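Local coordinates for diguanylate cyclase with PAS/PAC sensor (Marinobacter aquaeolei, PDB 3H9W), which probably makes cyclic di-GMP from two GTP molecules as a full-length enzyme, of which this chain is the N-terminal PAS sensor domain, at residues M14-I19 and Q31-V37; V80-V85 and G101-S107. One frame throughout, in Å; residues are numbered along the deposited sequence.

Contact 1 of 2, residues M14-I19 and Q31-V37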
loop_
_atom_site.group_PDB
_atom_site.type_symbol
_atom_site.label_atom_id
_atom_site.label_comp_id
_atom_site.label_asym_id
_atom_site.label_seq_id
_atom_site.Cartn_x
_atom_site.Cartn_y
_atom_site.Cartn_z
HETATM N N MSE A 14 7.367 -3.889 17.621
HETATM C CA MSE A 14 7.345 -2.588 16.966
HETATM C C MSE A 14 8.608 -2.394 16.136
HETATM O O MSE A 14 9.101 -1.278 15.978
HETATM C CB MSE A 14 7.218 -1.459 17.992
HETATM C CG MSE A 14 5.867 -1.404 18.688
HETATM SE SE MSE A 14 4.375 -1.276 17.453
HETATM C CE MSE A 14 4.312 0.652 17.259
ATOM N N ALA A 15 9.132 -3.492 15.606
ATOM C CA ALA A 15 10.331 -3.431 14.786
ATOM C C ALA A 15 9.969 -3.672 13.324
ATOM O O ALA A 15 8.977 -4.336 13.024
ATOM C CB ALA A 15 11.337 -4.475 15.250
ATOM N N PHE A 16 10.769 -3.124 12.418
ATOM C CA PHE A 16 10.532 -3.302 10.993
ATOM C C PHE A 16 10.925 -4.711 10.572
ATOM O O PHE A 16 12.048 -5.151 10.819
ATOM C CB PHE A 16 11.347 -2.292 10.181
ATOM C CG PHE A 16 10.660 -0.971 9.985
ATOM C CD1 PHE A 16 9.660 -0.828 9.026
ATOM C CD2 PHE A 16 11.006 0.130 10.762
ATOM C CE1 PHE A 16 9.018 0.391 8.839
ATOM C CE2 PHE A 16 10.370 1.358 10.583
ATOM C CZ PHE A 16 9.374 1.490 9.623
ATOM N N GLU A 17 9.991 -5.418 9.945
ATOM C CA GLU A 17 10.246 -6.772 9.459
ATOM C C GLU A 17 11.025 -6.595 8.155
ATOM O O GLU A 17 11.965 -7.335 7.854
ATOM C CB GLU A 17 8.920 -7.487 9.200
ATOM C CG GLU A 17 8.985 -8.999 9.268
ATOM C CD GLU A 17 8.178 -9.561 10.426
ATOM O OE1 GLU A 17 8.508 -9.254 11.594
ATOM O OE2 GLU A 17 7.206 -10.303 10.171
ATOM N N TYR A 18 10.623 -5.592 7.383
ATOM C CA TYR A 18 11.291 -5.282 6.133
ATOM C C TYR A 18 10.843 -3.909 5.653
ATOM O O TYR A 18 9.808 -3.395 6.080
ATOM C CB TYR A 18 10.978 -6.346 5.063
ATOM C CG TYR A 18 9.531 -6.418 4.616
ATOM C CD1 TYR A 18 8.997 -5.470 3.738
ATOM C CD2 TYR A 18 8.685 -7.423 5.087
ATOM C CE1 TYR A 18 7.656 -5.522 3.347
ATOM C CE2 TYR A 18 7.344 -7.482 4.703
ATOM C CZ TYR A 18 6.836 -6.533 3.838
ATOM O OH TYR A 18 5.509 -6.579 3.471
ATOM N N ILE A 19 11.660 -3.311 4.798
ATOM C CA ILE A 19 11.356 -2.023 4.199
ATOM C C ILE A 19 12.124 -1.978 2.888
ATOM O O ILE A 19 13.312 -2.290 2.844
ATOM C CB ILE A 19 11.742 -0.836 5.131
ATOM C CG1 ILE A 19 11.281 0.479 4.495
ATOM C CG2 ILE A 19 13.238 -0.827 5.399
ATOM C CD1 ILE A 19 11.324 1.661 5.452
ATOM N N GLN A 31 19.369 1.591 4.105
ATOM C CA GLN A 31 18.172 0.777 4.237
ATOM C C GLN A 31 18.192 -0.009 5.545
ATOM O O GLN A 31 17.183 -0.095 6.250
ATOM C CB GLN A 31 18.055 -0.182 3.049
ATOM C CG GLN A 31 16.958 -1.230 3.183
ATOM C CD GLN A 31 16.919 -2.182 2.001
ATOM O OE1 GLN A 31 17.923 -2.378 1.318
ATOM N NE2 GLN A 31 15.760 -2.788 1.763
ATOM N N GLY A 32 19.350 -0.564 5.883
ATOM C CA GLY A 32 19.455 -1.348 7.103
ATOM C C GLY A 32 19.299 -0.568 8.398
ATOM O O GLY A 32 19.188 -1.169 9.469
ATOM N N SER A 33 19.286 0.762 8.308
ATOM C CA SER A 33 19.161 1.618 9.490
ATOM C C SER A 33 17.728 1.729 10.010
ATOM O O SER A 33 17.498 2.202 11.124
ATOM C CB SER A 33 19.677 3.025 9.184
ATOM O OG SER A 33 18.746 3.727 8.372
ATOM N N TRP A 34 16.763 1.314 9.200
ATOM C CA TRP A 34 15.368 1.369 9.617
ATOM C C TRP A 34 15.067 0.137 10.456
ATOM O O TRP A 34 14.596 -0.874 9.942
ATOM C CB TRP A 34 14.459 1.433 8.390
ATOM C CG TRP A 34 14.604 2.718 7.636
ATOM C CD1 TRP A 34 15.586 3.045 6.744
ATOM C CD2 TRP A 34 13.766 3.872 7.753
ATOM N NE1 TRP A 34 15.410 4.339 6.295
ATOM C CE2 TRP A 34 14.299 4.868 6.900
ATOM C CE3 TRP A 34 12.617 4.165 8.500
ATOM C CZ2 TRP A 34 13.712 6.137 6.768
ATOM C CZ3 TRP A 34 12.034 5.424 8.369
ATOM C CH2 TRP A 34 12.585 6.395 7.510
ATOM N N LYS A 35 15.348 0.238 11.754
ATOM C CA LYS A 35 15.157 -0.865 12.694
ATOM C C LYS A 35 13.788 -0.950 13.364
ATOM O O LYS A 35 13.239 -2.043 13.514
ATOM C CB LYS A 35 16.244 -0.803 13.775
ATOM C CG LYS A 35 17.646 -1.093 13.260
ATOM C CD LYS A 35 17.796 -2.564 12.904
ATOM C CE LYS A 35 19.201 -2.884 12.434
ATOM N NZ LYS A 35 19.319 -4.298 11.996
ATOM N N SER A 36 13.238 0.186 13.780
ATOM C CA SER A 36 11.935 0.183 14.440
ATOM C C SER A 36 11.145 1.466 14.226
ATOM O O SER A 36 11.608 2.411 13.581
ATOM C CB SER A 36 12.095 -0.019 15.948
ATOM O OG SER A 36 12.601 1.158 16.559
ATOM N N VAL A 37 9.953 1.491 14.808
ATOM C CA VAL A 37 9.071 2.641 14.714
ATOM C C VAL A 37 9.760 3.891 15.237
ATOM O O VAL A 37 9.490 5.007 14.780
ATOM C CB VAL A 37 7.773 2.401 15.505
ATOM C CG1 VAL A 37 6.986 1.268 14.860
ATOM C CG2 VAL A 37 8.103 2.050 16.951
HETATM O O HOH W 1 14.242 -4.305 12.571
#
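Phe16 and Lys35 join the edge strand to the connection between helices 22-27 and 37-42: Phe16 N donates to Lys35 O over 2.9 Å, with the donor lifted 42° out of the carbonyl plane. Two residues on, Val37 N donates to Met14 O nearly in line with the carbonyl bond (C=O...N 164°). Together they bracket a single bridge of Ala15 with Ser36, and a water donates to both Phe16 O and Lys35 O, tying the two carbonyls together.

The Phe16 side chain can be followed outward. Its CB lies 3.6 Å from Trp34 O; CG stays near the same oxygen; CD2 and CE2 then pass along the Ser36 carbonyl, Ser36 O lying at the ring edge, 3.4 Å from CE2. CG beside the backbone N (chi1 -87°) turns the CD2/CE2 edge to the Ser36 carbonyl, and CE2 also reaches the rim of the Trp34 indole at CE3. Ile19 takes an indole face instead, its CD1 3.9 Å above the plane and displaced toward the rim, while CG2 touches Trp34 CB. Arg43 makes a cation-pi contact with the same indole.

At the far end the extended Gln31 side chain sends NE2 to Ile19 O, 2.7 Å away; the bond lies in the carbonyl plane and close to the amide plane. At the other, selenomethionine Met14 folds its CE back to Val37 CG1 (3.6 Å). Ser36 is the N-cap of helix 37-42, its OG bonded to Glu38 N. The pairing fastens the helical crossover of a PAS fold to the sheet's edge strand.

Contact 2 of 2, residues V80-V85 and G101-S107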
loop_
_atom_site.group_PDB
_atom_site.type_symbol
_atom_site.label_atom_id
_atom_site.label_comp_id
_atom_site.label_asym_id
_atom_site.label_seq_id
_atom_site.Cartn_x
_atom_site.Cartn_y
_atom_site.Cartn_z
ATOM N N VAL A 80 11.311 15.659 2.989
ATOM C CA VAL A 80 10.629 15.095 1.832
ATOM C C VAL A 80 9.200 14.730 2.240
ATOM O O VAL A 80 8.989 14.010 3.216
ATOM C CB VAL A 80 11.330 13.811 1.321
ATOM C CG1 VAL A 80 10.585 13.248 0.101
ATOM C CG2 VAL A 80 12.773 14.113 0.972
ATOM N N TRP A 81 8.229 15.241 1.491
ATOM C CA TRP A 81 6.827 14.969 1.756
ATOM C C TRP A 81 6.487 13.528 1.426
ATOM O O TRP A 81 6.648 13.083 0.287
ATOM C CB TRP A 81 5.936 15.895 0.932
ATOM C CG TRP A 81 5.708 17.213 1.590
ATOM C CD1 TRP A 81 6.297 18.408 1.279
ATOM C CD2 TRP A 81 4.827 17.473 2.687
ATOM N NE1 TRP A 81 5.830 19.397 2.112
ATOM C CE2 TRP A 81 4.927 18.851 2.988
ATOM C CE3 TRP A 81 3.958 16.674 3.448
ATOM C CZ2 TRP A 81 4.192 19.451 4.020
ATOM C CZ3 TRP A 81 3.226 17.269 4.475
ATOM C CH2 TRP A 81 3.349 18.647 4.749
ATOM N N ILE A 82 5.993 12.815 2.428
ATOM C CA ILE A 82 5.642 11.414 2.277
ATOM C C ILE A 82 4.231 11.109 2.766
ATOM O O ILE A 82 3.716 11.756 3.679
ATOM C CB ILE A 82 6.659 10.527 3.056
ATOM C CG1 ILE A 82 7.947 10.396 2.236
ATOM C CG2 ILE A 82 6.051 9.162 3.378
ATOM C CD1 ILE A 82 8.961 9.438 2.813
ATOM N N ARG A 83 3.605 10.134 2.119
ATOM C CA ARG A 83 2.284 9.669 2.504
ATOM C C ARG A 83 2.526 8.236 2.952
ATOM O O ARG A 83 3.045 7.423 2.191
ATOM C CB ARG A 83 1.307 9.677 1.320
ATOM C CG ARG A 83 -0.055 9.013 1.627
ATOM C CD ARG A 83 -1.113 9.413 0.596
ATOM N NE ARG A 83 -1.286 10.863 0.621
ATOM C CZ ARG A 83 -1.329 11.648 -0.450
ATOM N NH1 ARG A 83 -1.226 11.135 -1.671
ATOM N NH2 ARG A 83 -1.427 12.961 -0.288
ATOM N N ASP A 84 2.172 7.941 4.195
ATOM C CA ASP A 84 2.342 6.605 4.741
ATOM C C ASP A 84 0.928 6.018 4.801
ATOM O O ASP A 84 0.025 6.624 5.383
ATOM C CB ASP A 84 2.972 6.711 6.136
ATOM C CG ASP A 84 3.460 5.380 6.675
ATOM O OD1 ASP A 84 3.464 4.381 5.931
ATOM O OD2 ASP A 84 3.857 5.341 7.862
ATOM N N VAL A 85 0.740 4.862 4.166
ATOM C CA VAL A 85 -0.554 4.183 4.119
ATOM C C VAL A 85 -0.412 2.877 4.865
ATOM O O VAL A 85 0.451 2.063 4.541
ATOM C CB VAL A 85 -0.987 3.896 2.673
ATOM C CG1 VAL A 85 -2.361 3.233 2.664
ATOM C CG2 VAL A 85 -1.027 5.198 1.884
ATOM N N GLY A 101 2.253 -1.829 4.823
ATOM C CA GLY A 101 1.828 -0.752 3.959
ATOM C C GLY A 101 2.887 -0.257 3.013
ATOM O O GLY A 101 3.837 -0.972 2.685
ATOM N N PHE A 102 2.720 0.985 2.579
ATOM C CA PHE A 102 3.654 1.605 1.652
ATOM C C PHE A 102 3.889 3.058 2.030
ATOM O O PHE A 102 3.016 3.708 2.598
ATOM C CB PHE A 102 3.078 1.613 0.229
ATOM C CG PHE A 102 2.966 0.263 -0.415
ATOM C CD1 PHE A 102 4.064 -0.329 -1.012
ATOM C CD2 PHE A 102 1.742 -0.395 -0.464
ATOM C CE1 PHE A 102 3.947 -1.567 -1.660
ATOM C CE2 PHE A 102 1.612 -1.633 -1.105
ATOM C CZ PHE A 102 2.722 -2.211 -1.703
HETATM N N MSE A 103 5.074 3.556 1.698
HETATM C CA MSE A 103 5.408 4.958 1.898
HETATM C C MSE A 103 5.541 5.479 0.477
HETATM O O MSE A 103 6.150 4.831 -0.374
HETATM C CB MSE A 103 6.729 5.124 2.646
HETATM C CG MSE A 103 6.580 5.116 4.147
HETATM SE SE MSE A 103 8.288 4.882 5.007
HETATM C CE MSE A 103 7.656 3.915 6.545
ATOM N N PHE A 104 4.957 6.646 0.227
ATOM C CA PHE A 104 4.975 7.252 -1.099
ATOM C C PHE A 104 5.557 8.656 -1.059
ATOM O O PHE A 104 5.249 9.434 -0.156
ATOM C CB PHE A 104 3.547 7.369 -1.630
ATOM C CG PHE A 104 2.837 6.057 -1.782
ATOM C CD1 PHE A 104 3.033 5.275 -2.915
ATOM C CD2 PHE A 104 1.955 5.609 -0.799
ATOM C CE1 PHE A 104 2.357 4.065 -3.069
ATOM C CE2 PHE A 104 1.275 4.400 -0.944
ATOM C CZ PHE A 104 1.477 3.629 -2.082
ATOM N N ASP A 105 6.382 8.975 -2.051
ATOM C CA ASP A 105 6.971 10.304 -2.177
ATOM C C ASP A 105 5.857 11.149 -2.794
ATOM O O ASP A 105 5.414 10.866 -3.910
ATOM C CB ASP A 105 8.179 10.237 -3.125
ATOM C CG ASP A 105 8.729 11.601 -3.497
ATOM O OD1 ASP A 105 8.207 12.632 -3.022
ATOM O OD2 ASP A 105 9.707 11.643 -4.279
ATOM N N ILE A 106 5.378 12.156 -2.069
ATOM C CA ILE A 106 4.322 13.007 -2.613
ATOM C C ILE A 106 4.804 14.435 -2.811
ATOM O O ILE A 106 4.048 15.395 -2.660
ATOM C CB ILE A 106 3.058 13.013 -1.725
ATOM C CG1 ILE A 106 3.393 13.448 -0.302
ATOM C CG2 ILE A 106 2.430 11.634 -1.726
ATOM C CD1 ILE A 106 2.144 13.737 0.529
ATOM N N SER A 107 6.078 14.548 -3.168
ATOM C CA SER A 107 6.728 15.824 -3.429
ATOM C C SER A 107 5.973 16.645 -4.468
ATOM O O SER A 107 5.811 17.856 -4.318
ATOM C CB SER A 107 8.155 15.584 -3.931
ATOM O OG SER A 107 8.991 15.132 -2.892
HETATM O O HOH W 2 9.027 16.989 -0.681
#
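Arg83 and Phe104 form an antiparallel hydrogen-bonded pair: Arg83 N donates to Phe104 O at 2.9 Å in the carbonyl plane, and Phe104 N returns a bond to Arg83 O. Val85 and Phe102 repeat this reciprocal pattern, while Ile106 N extends it by a 2.8 Å bond to Trp81 O.

On the face carrying Arg83 and Phe104, Ile106 CG2 sits 3.7 Å above the guanidinium plane, toward its rim, and Val85 CG2 meets the Phe104 ring edge at CE2 (3.7 Å). Salt bridges from Arg83 NH2 to Asp69 and Glu109 hold the guanidinium over Ile106. On the other face, Ile82 CG2 and Asp84 OD1 both approach Met103 CG.

Where the strand ends, Asp105 OD1 accepts from Ser107 N (2.9 Å), on its anti side and out of the carboxylate plane, which makes an Asx turn; its syn lone pair takes Ser107 OG (2.6 Å). Water links that hydroxyl to Trp81 N. An alanine replacing Asp105 would probably leave Ser107 N and OG without this shared acceptor and let the turn shift.

The hairpin is flanked by strand 5-10 beside 96-105 and by strand 66-73 beside 79-90. Leu26 of helix 22-27 packs on Val80, Ile82 and Asp105, whereas Phe104 meets Phe104 of the second subunit, their ring planes at about 85°.

Overall arrangement
From the N terminus, strand 5-10 leads into strand 15-19, and contact 1 closes the first loop, returning the chain to that edge strand after helix 22-27. Helices 37-42 and 46-61 and strand 66-73 follow before contact 2 closes the hairpin of strands 79-90 and 96-105. The two closures come in series, neither nested nor crossed. In space their centres are about 16 Å apart, on opposite sides of the chain's centre, yet they touch where Phe16 CZ lies 4.3 Å from Met103 CE. Strand 5-10 intervenes between strands 15-19 and 96-105, so the last strand lies beside the first and the antiparallel sheet joins both ends of the domain.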